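Local coordinates for Tol-Pal system protein TolB (Acinetobacter baumannii, PDB 7MX5) that probably acts in the periplasm as part of the Tol-Pal system, which maintains outer membrane integrity and takes part in outer membrane invagination during cell division, at residues I172-D180 and A218-K226; I273-I284 and R296-G307. All coordinates share one frame; numbering follows the deposited sequence.

Contact 1 (I172-D180 and A218-K226); sequences ILSPAWTPD and APSFSPDGK
Strands 172-177 and 218-221 run side by side in nearly the same direction, their axes 6° apart and 6.4 Å at closest approach, with A176 lying across from S220; no direct backbone bond joins them, so packing and one water make the contact. The water accepts from F221 N at 3.0 Å and donates only weakly to W177 O. Toward the start of the strands the ring of P219 lies against S174 and A176: its CD is 3.6 Å from S174 CB, and its CG is 4.0 Å from A176 CB. The methyl of A176 also presses on the backbone, 3.2 Å from P219 O. F221 stands at the end of its strand. With CG beside the backbone N (chi1 -73°), its ring reaches back to 172-180, where T178 OG1 stands 4.1 Å above the plane over the ring centre of F221 and A176 O lies near the plane at the edge. Beyond the strands, P179 crosses the F221 side chain at about a right angle, P179 CD 3.7 Å from F221 CB, while P179 CG meets S222 O at 3.1 Å. S222 O accepts from G225 N, closing the type I turn from S222 to G225. S174 OG turns to E394 for its hydrogen bond. Each strand is the first of its own four-stranded antiparallel sheet, consistent with the innermost strands of successive beta-propeller blades. Strand 183-188 pairs with 172-177 and supplies V187 to P219 and A185 to F221; on the other flank, strands 135-141 and 150-156 pack against P175 and W177.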
ATOM      1  N   ILE A 172       0.449  11.741 -15.933  1.00 38.23           N
ATOM      2  CA  ILE A 172      -0.460  11.591 -14.802  1.00 37.16           C
ATOM      3  C   ILE A 172       0.399  11.263 -13.589  1.00 34.79           C
ATOM      4  O   ILE A 172       1.115  10.254 -13.588  1.00 33.58           O
ATOM      5  CB  ILE A 172      -1.511  10.497 -15.044  1.00 40.85           C
ATOM      6  CG1 ILE A 172      -2.475  10.913 -16.157  1.00 41.27           C
ATOM      7  CG2 ILE A 172      -2.274  10.200 -13.761  1.00 35.03           C
ATOM      8  CD1 ILE A 172      -3.389   9.797 -16.616  1.00 45.67           C
ATOM      9  N   LEU A 173       0.337  12.112 -12.564  1.00 28.98           N
ATOM     10  CA  LEU A 173       1.267  12.030 -11.447  1.00 30.96           C
ATOM     11  C   LEU A 173       0.532  12.021 -10.114  1.00 43.13           C
ATOM     12  O   LEU A 173      -0.566  12.568  -9.981  1.00 42.52           O
ATOM     13  CB  LEU A 173       2.264  13.200 -11.460  1.00 31.70           C
ATOM     14  CG  LEU A 173       2.844  13.625 -12.810  1.00 39.61           C
ATOM     15  CD1 LEU A 173       3.496  14.993 -12.701  1.00 33.95           C
ATOM     16  CD2 LEU A 173       3.840  12.593 -13.314  1.00 39.67           C
ATOM     17  N   SER A 174       1.166  11.382  -9.130  1.00 37.53           N
ATOM     18  CA  SER A 174       0.822  11.444  -7.713  1.00 34.01           C
ATOM     19  C   SER A 174      -0.623  11.058  -7.424  1.00 31.58           C
ATOM     20  O   SER A 174      -1.440  11.925  -7.088  1.00 32.93           O
ATOM     21  CB  SER A 174       1.097  12.850  -7.176  1.00 38.54           C
ATOM     22  OG  SER A 174       2.432  13.243  -7.439  1.00 48.36           O
ATOM     23  N   PRO A 175      -0.980   9.778  -7.524  1.00 30.99           N
ATOM     24  CA  PRO A 175      -2.306   9.351  -7.054  1.00 38.46           C
ATOM     25  C   PRO A 175      -2.365   9.399  -5.533  1.00 35.76           C
ATOM     26  O   PRO A 175      -1.457   8.922  -4.848  1.00 41.70           O
ATOM     27  CB  PRO A 175      -2.443   7.917  -7.583  1.00 26.58           C
ATOM     28  CG  PRO A 175      -1.215   7.637  -8.392  1.00 37.27           C
ATOM     29  CD  PRO A 175      -0.186   8.662  -8.062  1.00 40.01           C
ATOM     30  N   ALA A 176      -3.437   9.989  -5.010  1.00 32.12           N
ATOM     31  CA  ALA A 176      -3.625  10.143  -3.574  1.00 33.78           C
ATOM     32  C   ALA A 176      -5.012   9.649  -3.194  1.00 40.77           C
ATOM     33  O   ALA A 176      -6.003  10.015  -3.835  1.00 33.95           O
ATOM     34  CB  ALA A 176      -3.444  11.600  -3.140  1.00 34.45           C
ATOM     35  N   TRP A 177      -5.079   8.829  -2.150  1.00 37.39           N
ATOM     36  CA  TRP A 177      -6.326   8.208  -1.729  1.00 38.59           C
ATOM     37  C   TRP A 177      -7.079   9.117  -0.768  1.00 34.49           C
ATOM     38  O   TRP A 177      -6.488   9.686   0.155  1.00 40.06           O
ATOM     39  CB  TRP A 177      -6.053   6.858  -1.065  1.00 35.03           C
ATOM     40  CG  TRP A 177      -5.804   5.751  -2.035  1.00 34.89           C
ATOM     41  CD1 TRP A 177      -4.593   5.274  -2.437  1.00 28.74           C
ATOM     42  CD2 TRP A 177      -6.792   4.976  -2.725  1.00 36.21           C
ATOM     43  NE1 TRP A 177      -4.763   4.250  -3.337  1.00 36.12           N
ATOM     44  CE2 TRP A 177      -6.104   4.048  -3.532  1.00 33.81           C
ATOM     45  CE3 TRP A 177      -8.190   4.979  -2.740  1.00 37.62           C
ATOM     46  CZ2 TRP A 177      -6.766   3.131  -4.344  1.00 39.13           C
ATOM     47  CZ3 TRP A 177      -8.846   4.067  -3.546  1.00 35.37           C
ATOM     48  CH2 TRP A 177      -8.134   3.156  -4.337  1.00 47.41           C
ATOM     49  N   THR A 178      -8.382   9.251  -0.991  1.00 40.91           N
ATOM     50  CA  THR A 178      -9.230   9.963  -0.054  1.00 32.96           C
ATOM     51  C   THR A 178      -9.356   9.153   1.240  1.00 38.07           C
ATOM     52  O   THR A 178      -9.228   7.925   1.221  1.00 32.17           O
ATOM     53  CB  THR A 178     -10.601  10.229  -0.686  1.00 40.23           C
ATOM     54  OG1 THR A 178     -10.845  11.641  -0.729  1.00 43.16           O
ATOM     55  CG2 THR A 178     -11.721   9.546   0.076  1.00 42.78           C
ATOM     56  N   PRO A 179      -9.570   9.825   2.382  1.00 40.84           N
ATOM     57  CA  PRO A 179      -9.509   9.124   3.683  1.00 32.69           C
ATOM     58  C   PRO A 179     -10.309   7.831   3.762  1.00 42.30           C
ATOM     59  O   PRO A 179      -9.824   6.856   4.349  1.00 45.03           O
ATOM     60  CB  PRO A 179     -10.051  10.169   4.667  1.00 42.07           C
ATOM     61  CG  PRO A 179      -9.861  11.478   4.007  1.00 39.57           C
ATOM     62  CD  PRO A 179      -9.706  11.283   2.532  1.00 36.10           C
ATOM     63  N   ASP A 180     -11.516   7.790   3.204  1.00 40.01           N
ATOM     64  CA  ASP A 180     -12.319   6.574   3.222  1.00 41.87           C
ATOM     65  C   ASP A 180     -12.151   5.738   1.958  1.00 43.86           C
ATOM     66  O   ASP A 180     -12.922   4.795   1.746  1.00 36.90           O
ATOM     67  CB  ASP A 180     -13.797   6.914   3.453  1.00 41.60           C
ATOM     68  CG  ASP A 180     -14.348   7.899   2.435  1.00 49.22           C
ATOM     69  OD1 ASP A 180     -13.975   7.823   1.249  1.00 40.09           O
ATOM     70  OD2 ASP A 180     -15.165   8.759   2.829  1.00 51.29           O
ATOM     71  N   ALA A 218       1.301  16.658  -6.132  1.00 49.61           N
ATOM     72  CA  ALA A 218       1.476  15.914  -4.890  1.00 54.78           C
ATOM     73  C   ALA A 218       0.318  16.164  -3.930  1.00 47.67           C
ATOM     74  O   ALA A 218       0.511  16.778  -2.872  1.00 47.44           O
ATOM     75  CB  ALA A 218       2.804  16.281  -4.223  1.00 43.42           C
ATOM     76  N   PRO A 219      -0.890  15.706  -4.248  1.00 48.37           N
ATOM     77  CA  PRO A 219      -2.023  15.943  -3.351  1.00 40.01           C
ATOM     78  C   PRO A 219      -2.003  15.010  -2.150  1.00 54.64           C
ATOM     79  O   PRO A 219      -1.433  13.918  -2.182  1.00 51.95           O
ATOM     80  CB  PRO A 219      -3.246  15.673  -4.236  1.00 43.51           C
ATOM     81  CG  PRO A 219      -2.757  14.808  -5.344  1.00 42.24           C
ATOM     82  CD  PRO A 219      -1.265  14.932  -5.445  1.00 51.15           C
ATOM     83  N   SER A 220      -2.636  15.474  -1.075  1.00 60.05           N
ATOM     84  CA  SER A 220      -2.775  14.700   0.149  1.00 48.40           C
ATOM     85  C   SER A 220      -3.980  15.237   0.906  1.00 50.41           C
ATOM     86  O   SER A 220      -4.158  16.453   1.008  1.00 56.88           O
ATOM     87  CB  SER A 220      -1.515  14.778   1.017  1.00 47.19           C
ATOM     88  OG  SER A 220      -1.693  14.082   2.239  1.00 57.13           O
ATOM     89  N   PHE A 221      -4.798  14.331   1.433  1.00 42.86           N
ATOM     90  CA  PHE A 221      -6.100  14.684   1.980  1.00 43.98           C
ATOM     91  C   PHE A 221      -6.096  14.613   3.501  1.00 47.34           C
ATOM     92  O   PHE A 221      -5.464  13.733   4.095  1.00 38.64           O
ATOM     93  CB  PHE A 221      -7.185  13.768   1.415  1.00 36.94           C
ATOM     94  CG  PHE A 221      -7.514  14.052  -0.016  1.00 47.43           C
ATOM     95  CD1 PHE A 221      -8.310  15.134  -0.355  1.00 37.52           C
ATOM     96  CD2 PHE A 221      -7.010  13.252  -1.027  1.00 40.74           C
ATOM     97  CE1 PHE A 221      -8.609  15.405  -1.674  1.00 37.94           C
ATOM     98  CE2 PHE A 221      -7.306  13.519  -2.345  1.00 46.80           C
ATOM     99  CZ  PHE A 221      -8.106  14.597  -2.670  1.00 39.19           C
ATOM    100  N   SER A 222      -6.806  15.554   4.118  1.00 44.32           N
ATOM    101  CA  SER A 222      -6.908  15.605   5.565  1.00 42.38           C
ATOM    102  C   SER A 222      -7.669  14.389   6.091  1.00 49.33           C
ATOM    103  O   SER A 222      -8.597  13.901   5.442  1.00 47.02           O
ATOM    104  CB  SER A 222      -7.622  16.881   5.998  1.00 43.10           C
ATOM    105  OG  SER A 222      -6.746  17.765   6.670  1.00 56.69           O
ATOM    106  N   PRO A 223      -7.286  13.876   7.262  1.00 44.21           N
ATOM    107  CA  PRO A 223      -8.050  12.762   7.852  1.00 43.29           C
ATOM    108  C   PRO A 223      -9.516  13.087   8.079  1.00 51.11           C
ATOM    109  O   PRO A 223     -10.360  12.187   7.981  1.00 47.47           O
ATOM    110  CB  PRO A 223      -7.324  12.491   9.177  1.00 42.22           C
ATOM    111  CG  PRO A 223      -5.971  13.084   9.028  1.00 38.93           C
ATOM    112  CD  PRO A 223      -6.025  14.147   7.973  1.00 43.44           C
ATOM    113  N   ASP A 224      -9.850  14.343   8.377  1.00 50.11           N
ATOM    114  CA  ASP A 224     -11.241  14.725   8.593  1.00 49.77           C
ATOM    115  C   ASP A 224     -12.028  14.868   7.296  1.00 49.46           C
ATOM    116  O   ASP A 224     -13.232  15.140   7.350  1.00 47.92           O
ATOM    117  CB  ASP A 224     -11.316  16.028   9.403  1.00 46.61           C
ATOM    118  CG  ASP A 224     -10.642  17.207   8.708  1.00 56.80           C
ATOM    119  OD1 ASP A 224     -10.334  17.119   7.502  1.00 54.84           O
ATOM    120  OD2 ASP A 224     -10.419  18.236   9.382  1.00 51.74           O
ATOM    121  N   GLY A 225     -11.383  14.693   6.143  1.00 42.09           N
ATOM    122  CA  GLY A 225     -12.066  14.820   4.873  1.00 42.11           C
ATOM    123  C   GLY A 225     -12.479  16.227   4.511  1.00 46.32           C
ATOM    124  O   GLY A 225     -13.354  16.406   3.660  1.00 50.43           O
ATOM    125  N   LYS A 226     -11.866  17.239   5.129  1.00 49.84           N
ATOM    126  CA  LYS A 226     -12.254  18.624   4.908  1.00 51.81           C
ATOM    127  C   LYS A 226     -11.211  19.451   4.174  1.00 53.75           C
ATOM    128  O   LYS A 226     -11.554  20.516   3.651  1.00 58.42           O
ATOM    129  CB  LYS A 226     -12.569  19.309   6.246  1.00 49.10           C
ATOM    130  CG  LYS A 226     -13.553  18.549   7.119  1.00 58.35           C
ATOM    131  CD  LYS A 226     -14.474  19.501   7.863  1.00 52.21           C
ATOM    132  CE  LYS A 226     -15.700  18.780   8.395  1.00 74.22           C
ATOM    133  NZ  LYS A 226     -16.919  19.098   7.600  1.00 75.61           N
TER
HETATM  134  O   HOH W   1      -3.839  11.580   0.698  1.00 37.04           O

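Contact 2 (I273-I284 and R296-G307); sequences IFTSDRGGSPQI and RLTFKGSFNARG
Q283 and N304 meet where two sheets of the beta-propeller adjoin, 273-284 belonging to one and strand 304-307 opening the next, with the 297-303 connection wrapped around Q283. The amide oxygen of Q283 takes two donors: N304 ND2 binds Q283 OE1 at 3.0 Å on a lone pair in the carbonyl plane, and T298 OG1 donates to it in the same plane. A bend at chi2 (-60°) folds the Q283 chain back toward these partners. Its NE2 donates almost straight to S281 OG, so both ends of the amide are held and its rotation is fixed. T298 OG1 also accepts from I284 N at 3.0 Å, relaying between backbone and amide. Over one face of the R296 guanidinium sits Q283 CG, 3.3 Å above the plane; F299 CD1 covers the opposite face. Backbone bonds N304 N to P282 O, at 176°, and L297 N to I284 O add to the grip. N304 ND2 further binds K300 O, while OD1 turns to H320. Farther in, R306 N donates to T275 OG1 at 3.0 Å, and G307 fits against the isoleucines, its CA 3.7 Å from I284 CD1 and its C 3.5 Å from I273 CD1. Such a link from the outermost strand of one four-stranded antiparallel sheet to the innermost strand of the next is characteristic of the blade-to-blade connection in a beta-propeller.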
ATOM      1  N   ILE A 273       3.819  16.482   7.439  1.00 28.44           N
ATOM      2  CA  ILE A 273       5.255  16.419   7.214  1.00 28.71           C
ATOM      3  C   ILE A 273       5.542  16.801   5.769  1.00 44.32           C
ATOM      4  O   ILE A 273       4.676  16.731   4.891  1.00 35.03           O
ATOM      5  CB  ILE A 273       5.837  15.029   7.546  1.00 33.22           C
ATOM      6  CG1 ILE A 273       5.370  13.993   6.523  1.00 33.44           C
ATOM      7  CG2 ILE A 273       5.445  14.609   8.955  1.00 21.99           C
ATOM      8  CD1 ILE A 273       6.138  12.693   6.584  1.00 33.25           C
ATOM      9  N   PHE A 274       6.785  17.212   5.524  1.00 34.56           N
ATOM     10  CA  PHE A 274       7.175  17.687   4.204  1.00 34.18           C
ATOM     11  C   PHE A 274       8.693  17.691   4.101  1.00 38.54           C
ATOM     12  O   PHE A 274       9.405  17.683   5.108  1.00 29.48           O
ATOM     13  CB  PHE A 274       6.613  19.087   3.921  1.00 36.26           C
ATOM     14  CG  PHE A 274       7.140  20.151   4.842  1.00 41.25           C
ATOM     15  CD1 PHE A 274       6.699  20.237   6.154  1.00 37.90           C
ATOM     16  CD2 PHE A 274       8.082  21.062   4.397  1.00 42.16           C
ATOM     17  CE1 PHE A 274       7.184  21.213   7.001  1.00 40.07           C
ATOM     18  CE2 PHE A 274       8.573  22.038   5.241  1.00 37.62           C
ATOM     19  CZ  PHE A 274       8.123  22.113   6.545  1.00 35.67           C
ATOM     20  N   THR A 275       9.174  17.704   2.860  1.00 34.16           N
ATOM     21  CA  THR A 275      10.599  17.770   2.570  1.00 36.32           C
ATOM     22  C   THR A 275      11.026  19.222   2.412  1.00 37.05           C
ATOM     23  O   THR A 275      10.274  20.049   1.886  1.00 31.70           O
ATOM     24  CB  THR A 275      10.924  16.979   1.301  1.00 44.66           C
ATOM     25  OG1 THR A 275      10.550  15.608   1.482  1.00 35.18           O
ATOM     26  CG2 THR A 275      12.409  17.059   0.973  1.00 37.94           C
ATOM     27  N   SER A 276      12.237  19.532   2.872  1.00 38.83           N
ATOM     28  CA  SER A 276      12.692  20.912   2.897  1.00 40.74           C
ATOM     29  C   SER A 276      14.201  20.972   2.711  1.00 42.88           C
ATOM     30  O   SER A 276      14.933  20.133   3.244  1.00 37.16           O
ATOM     31  CB  SER A 276      12.304  21.579   4.217  1.00 46.29           C
ATOM     32  OG  SER A 276      12.809  22.900   4.262  1.00 49.58           O
ATOM     33  N   ASP A 277      14.658  21.977   1.961  1.00 41.51           N
ATOM     34  CA  ASP A 277      16.078  22.252   1.782  1.00 42.82           C
ATOM     35  C   ASP A 277      16.513  23.515   2.518  1.00 45.87           C
ATOM     36  O   ASP A 277      17.584  24.060   2.231  1.00 40.77           O
ATOM     37  CB  ASP A 277      16.416  22.366   0.294  1.00 46.66           C
ATOM     38  CG  ASP A 277      17.871  22.043  -0.004  1.00 61.40           C
ATOM     39  OD1 ASP A 277      18.271  20.874   0.178  1.00 55.04           O
ATOM     40  OD2 ASP A 277      18.614  22.957  -0.419  1.00 60.64           O
ATOM     41  N   ARG A 278      15.703  23.990   3.469  1.00 42.74           N
ATOM     42  CA  ARG A 278      16.004  25.239   4.160  1.00 47.35           C
ATOM     43  C   ARG A 278      17.258  25.147   5.019  1.00 42.54           C
ATOM     44  O   ARG A 278      17.818  26.186   5.387  1.00 40.84           O
ATOM     45  CB  ARG A 278      14.815  25.663   5.023  1.00 34.07           C
ATOM     46  CG  ARG A 278      14.458  24.677   6.123  1.00 38.29           C
ATOM     47  CD  ARG A 278      13.686  25.357   7.237  1.00 43.67           C
ATOM     48  NE  ARG A 278      12.248  25.328   7.001  1.00 47.17           N
ATOM     49  CZ  ARG A 278      11.344  25.847   7.821  1.00 48.76           C
ATOM     50  NH1 ARG A 278      11.695  26.430   8.955  1.00 45.47           N
ATOM     51  NH2 ARG A 278      10.058  25.783   7.492  1.00 46.50           N
ATOM     52  N   GLY A 279      17.711  23.942   5.348  1.00 41.38           N
ATOM     53  CA  GLY A 279      18.929  23.751   6.102  1.00 38.21           C
ATOM     54  C   GLY A 279      20.158  23.458   5.276  1.00 43.90           C
ATOM     55  O   GLY A 279      21.221  23.191   5.846  1.00 38.18           O
ATOM     56  N   GLY A 280      20.054  23.505   3.949  1.00 45.77           N
ATOM     57  CA  GLY A 280      21.157  23.189   3.070  1.00 46.16           C
ATOM     58  C   GLY A 280      21.157  21.772   2.540  1.00 58.21           C
ATOM     59  O   GLY A 280      21.994  21.446   1.688  1.00 59.96           O
ATOM     60  N   SER A 281      20.249  20.925   3.017  1.00 45.81           N
ATOM     61  CA  SER A 281      20.143  19.542   2.580  1.00 45.66           C
ATOM     62  C   SER A 281      18.698  19.103   2.740  1.00 41.74           C
ATOM     63  O   SER A 281      18.014  19.559   3.664  1.00 38.03           O
ATOM     64  CB  SER A 281      21.071  18.621   3.385  1.00 43.41           C
ATOM     65  OG  SER A 281      20.624  18.495   4.724  1.00 47.37           O
ATOM     66  N   PRO A 282      18.201  18.233   1.859  1.00 46.41           N
ATOM     67  CA  PRO A 282      16.799  17.792   1.957  1.00 43.04           C
ATOM     68  C   PRO A 282      16.559  17.000   3.236  1.00 42.74           C
ATOM     69  O   PRO A 282      17.161  15.946   3.452  1.00 30.16           O
ATOM     70  CB  PRO A 282      16.604  16.925   0.706  1.00 36.20           C
ATOM     71  CG  PRO A 282      17.757  17.231  -0.190  1.00 39.81           C
ATOM     72  CD  PRO A 282      18.883  17.695   0.671  1.00 38.29           C
ATOM     73  N   GLN A 283      15.676  17.521   4.084  1.00 29.73           N
ATOM     74  CA  GLN A 283      15.287  16.864   5.321  1.00 39.39           C
ATOM     75  C   GLN A 283      13.769  16.871   5.435  1.00 40.95           C
ATOM     76  O   GLN A 283      13.076  17.606   4.727  1.00 36.08           O
ATOM     77  CB  GLN A 283      15.913  17.544   6.548  1.00 31.17           C
ATOM     78  CG  GLN A 283      17.434  17.513   6.579  1.00 32.41           C
ATOM     79  CD  GLN A 283      17.998  16.104   6.584  1.00 38.21           C
ATOM     80  OE1 GLN A 283      17.336  15.154   7.005  1.00 35.57           O
ATOM     81  NE2 GLN A 283      19.234  15.963   6.116  1.00 45.40           N
ATOM     82  N   ILE A 284      13.256  16.039   6.335  1.00 37.88           N
ATOM     83  CA  ILE A 284      11.822  15.926   6.575  1.00 33.08           C
ATOM     84  C   ILE A 284      11.480  16.745   7.811  1.00 31.55           C
ATOM     85  O   ILE A 284      12.026  16.507   8.894  1.00 34.76           O
ATOM     86  CB  ILE A 284      11.392  14.461   6.745  1.00 39.19           C
ATOM     87  CG1 ILE A 284      11.427  13.738   5.399  1.00 36.24           C
ATOM     88  CG2 ILE A 284       9.999  14.382   7.354  1.00 38.31           C
ATOM     89  CD1 ILE A 284      11.168  12.258   5.505  1.00 33.95           C
ATOM     90  N   ARG A 296      12.190  19.913  12.671  1.00 41.83           N
ATOM     91  CA  ARG A 296      12.889  18.874  11.932  1.00 38.08           C
ATOM     92  C   ARG A 296      12.681  17.519  12.595  1.00 37.71           C
ATOM     93  O   ARG A 296      12.777  17.388  13.820  1.00 38.71           O
ATOM     94  CB  ARG A 296      14.383  19.186  11.844  1.00 41.98           C
ATOM     95  CG  ARG A 296      15.150  18.249  10.929  1.00 40.84           C
ATOM     96  CD  ARG A 296      16.559  18.751  10.663  1.00 34.30           C
ATOM     97  NE  ARG A 296      17.427  17.685  10.178  1.00 36.99           N
ATOM     98  CZ  ARG A 296      18.740  17.797  10.028  1.00 38.48           C
ATOM     99  NH1 ARG A 296      19.375  18.920  10.320  1.00 39.31           N
ATOM    100  NH2 ARG A 296      19.431  16.757   9.572  1.00 44.00           N
ATOM    101  N   LEU A 297      12.395  16.510  11.778  1.00 34.02           N
ATOM    102  CA  LEU A 297      12.168  15.151  12.254  1.00 43.02           C
ATOM    103  C   LEU A 297      13.326  14.210  11.969  1.00 33.50           C
ATOM    104  O   LEU A 297      13.624  13.341  12.793  1.00 36.75           O
ATOM    105  CB  LEU A 297      10.892  14.577  11.628  1.00 31.81           C
ATOM    106  CG  LEU A 297       9.569  15.195  12.084  1.00 43.62           C
ATOM    107  CD1 LEU A 297       8.402  14.580  11.325  1.00 37.55           C
ATOM    108  CD2 LEU A 297       9.389  15.022  13.585  1.00 28.28           C
ATOM    109  N   THR A 298      13.987  14.358  10.826  1.00 33.80           N
ATOM    110  CA  THR A 298      15.065  13.467  10.420  1.00 49.02           C
ATOM    111  C   THR A 298      16.408  14.155  10.619  1.00 43.63           C
ATOM    112  O   THR A 298      16.619  15.272  10.134  1.00 37.82           O
ATOM    113  CB  THR A 298      14.902  13.045   8.958  1.00 35.12           C
ATOM    114  OG1 THR A 298      14.746  14.208   8.136  1.00 27.60           O
ATOM    115  CG2 THR A 298      13.681  12.150   8.797  1.00 27.15           C
ATOM    116  N   PHE A 299      17.315  13.483  11.329  1.00 44.01           N
ATOM    117  CA  PHE A 299      18.635  14.021  11.613  1.00 46.01           C
ATOM    118  C   PHE A 299      19.775  13.152  11.104  1.00 56.53           C
ATOM    119  O   PHE A 299      20.920  13.619  11.084  1.00 61.39           O
ATOM    120  CB  PHE A 299      18.812  14.235  13.125  1.00 53.55           C
ATOM    121  CG  PHE A 299      17.806  15.173  13.727  1.00 49.07           C
ATOM    122  CD1 PHE A 299      18.004  16.543  13.684  1.00 39.49           C
ATOM    123  CD2 PHE A 299      16.660  14.684  14.332  1.00 52.09           C
ATOM    124  CE1 PHE A 299      17.079  17.409  14.237  1.00 47.93           C
ATOM    125  CE2 PHE A 299      15.731  15.544  14.885  1.00 49.56           C
ATOM    126  CZ  PHE A 299      15.941  16.908  14.838  1.00 51.60           C
ATOM    127  N   LYS A 300      19.505  11.916  10.694  1.00 47.90           N
ATOM    128  CA  LYS A 300      20.546  11.011  10.227  1.00 60.95           C
ATOM    129  C   LYS A 300      20.757  11.186   8.729  1.00 53.90           C
ATOM    130  O   LYS A 300      19.793  11.209   7.958  1.00 50.35           O
ATOM    131  CB  LYS A 300      20.179   9.560  10.543  1.00 58.30           C
ATOM    132  CG  LYS A 300      20.022   9.266  12.024  1.00 61.68           C
ATOM    133  CD  LYS A 300      20.347   7.814  12.338  1.00 59.56           C
ATOM    134  CE  LYS A 300      20.077   7.491  13.798  1.00 68.14           C
ATOM    135  NZ  LYS A 300      19.294   6.234  13.957  1.00 71.40           N
ATOM    136  N   GLY A 301      22.019  11.312   8.325  1.00 68.34           N
ATOM    137  CA  GLY A 301      22.359  11.374   6.920  1.00 66.50           C
ATOM    138  C   GLY A 301      22.231  12.765   6.329  1.00 61.45           C
ATOM    139  O   GLY A 301      21.811  13.728   6.973  1.00 58.40           O
ATOM    140  N   SER A 302      22.608  12.858   5.056  1.00 49.99           N
ATOM    141  CA  SER A 302      22.572  14.105   4.308  1.00 54.02           C
ATOM    142  C   SER A 302      21.342  14.231   3.421  1.00 47.52           C
ATOM    143  O   SER A 302      21.206  15.234   2.714  1.00 48.16           O
ATOM    144  CB  SER A 302      23.834  14.239   3.451  1.00 48.41           C
ATOM    145  OG  SER A 302      24.252  12.971   2.978  1.00 73.22           O
ATOM    146  N   PHE A 303      20.450  13.245   3.436  1.00 42.40           N
ATOM    147  CA  PHE A 303      19.291  13.253   2.550  1.00 44.04           C
ATOM    148  C   PHE A 303      18.183  12.422   3.176  1.00 38.50           C
ATOM    149  O   PHE A 303      18.334  11.208   3.344  1.00 46.24           O
ATOM    150  CB  PHE A 303      19.662  12.711   1.167  1.00 49.25           C
ATOM    151  CG  PHE A 303      18.559  12.820   0.148  1.00 42.30           C
ATOM    152  CD1 PHE A 303      17.556  11.865   0.081  1.00 40.34           C
ATOM    153  CD2 PHE A 303      18.536  13.868  -0.756  1.00 39.94           C
ATOM    154  CE1 PHE A 303      16.545  11.963  -0.858  1.00 43.44           C
ATOM    155  CE2 PHE A 303      17.530  13.972  -1.698  1.00 29.12           C
ATOM    156  CZ  PHE A 303      16.533  13.017  -1.749  1.00 33.05           C
ATOM    157  N   ASN A 304      17.078  13.080   3.518  1.00 33.24           N
ATOM    158  CA  ASN A 304      15.864  12.412   3.971  1.00 29.35           C
ATOM    159  C   ASN A 304      14.686  13.150   3.357  1.00 40.41           C
ATOM    160  O   ASN A 304      14.531  14.354   3.576  1.00 39.23           O
ATOM    161  CB  ASN A 304      15.764  12.399   5.499  1.00 26.86           C
ATOM    162  CG  ASN A 304      16.909  11.651   6.154  1.00 34.25           C
ATOM    163  OD1 ASN A 304      16.801  10.461   6.446  1.00 40.34           O
ATOM    164  ND2 ASN A 304      18.014  12.349   6.390  1.00 32.66           N
ATOM    165  N   ALA A 305      13.869  12.441   2.585  1.00 36.11           N
ATOM    166  CA  ALA A 305      12.823  13.106   1.819  1.00 35.21           C
ATOM    167  C   ALA A 305      11.711  12.116   1.509  1.00 38.76           C
ATOM    168  O   ALA A 305      11.841  10.910   1.732  1.00 34.26           O
ATOM    169  CB  ALA A 305      13.386  13.709   0.530  1.00 30.57           C
ATOM    170  N   ARG A 306      10.608  12.657   0.985  1.00 35.29           N
ATOM    171  CA  ARG A 306       9.472  11.865   0.512  1.00 42.23           C
ATOM    172  C   ARG A 306       8.917  10.974   1.622  1.00 36.36           C
ATOM    173  O   ARG A 306       8.706   9.773   1.445  1.00 33.41           O
ATOM    174  CB  ARG A 306       9.851  11.041  -0.722  1.00 32.87           C
ATOM    175  CG  ARG A 306       9.939  11.848  -2.015  1.00 44.10           C
ATOM    176  CD  ARG A 306      11.274  12.565  -2.150  1.00 31.86           C
ATOM    177  NE  ARG A 306      11.130  13.890  -2.744  1.00 46.12           N
ATOM    178  CZ  ARG A 306      12.139  14.718  -2.985  1.00 51.51           C
ATOM    179  NH1 ARG A 306      13.388  14.388  -2.701  1.00 57.49           N
ATOM    180  NH2 ARG A 306      11.887  15.907  -3.524  1.00 63.80           N
ATOM    181  N   GLY A 307       8.676  11.581   2.782  1.00 35.32           N
ATOM    182  CA  GLY A 307       8.159  10.834   3.908  1.00 35.78           C
ATOM    183  C   GLY A 307       6.654  10.648   3.842  1.00 31.48           C
ATOM    184  O   GLY A 307       5.915  11.491   3.335  1.00 32.05           O
TER

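Both contacts join neighbouring four-stranded sheets of the propeller, but different pairs. Contact 1 sets the first strands of two blades alongside each other at 6°, whereas in contact 2 strands 273-276 and 304-307 meet at 144°. The chemistry differs too: contact 1 is mainly proline, alanine and phenylalanine packing with a bridging water, while contact 2 buries 740 Å² against 388 Å² and carries a network of direct side-chain and backbone hydrogen bonds. Contact 1 lies nearer the centre of the molecule, its own centre about 14 Å from it against about 23 Å, yet more of contact 2's touching residues are buried, nine of sixteen against three of twelve. Their nearest atoms are about 7 Å apart.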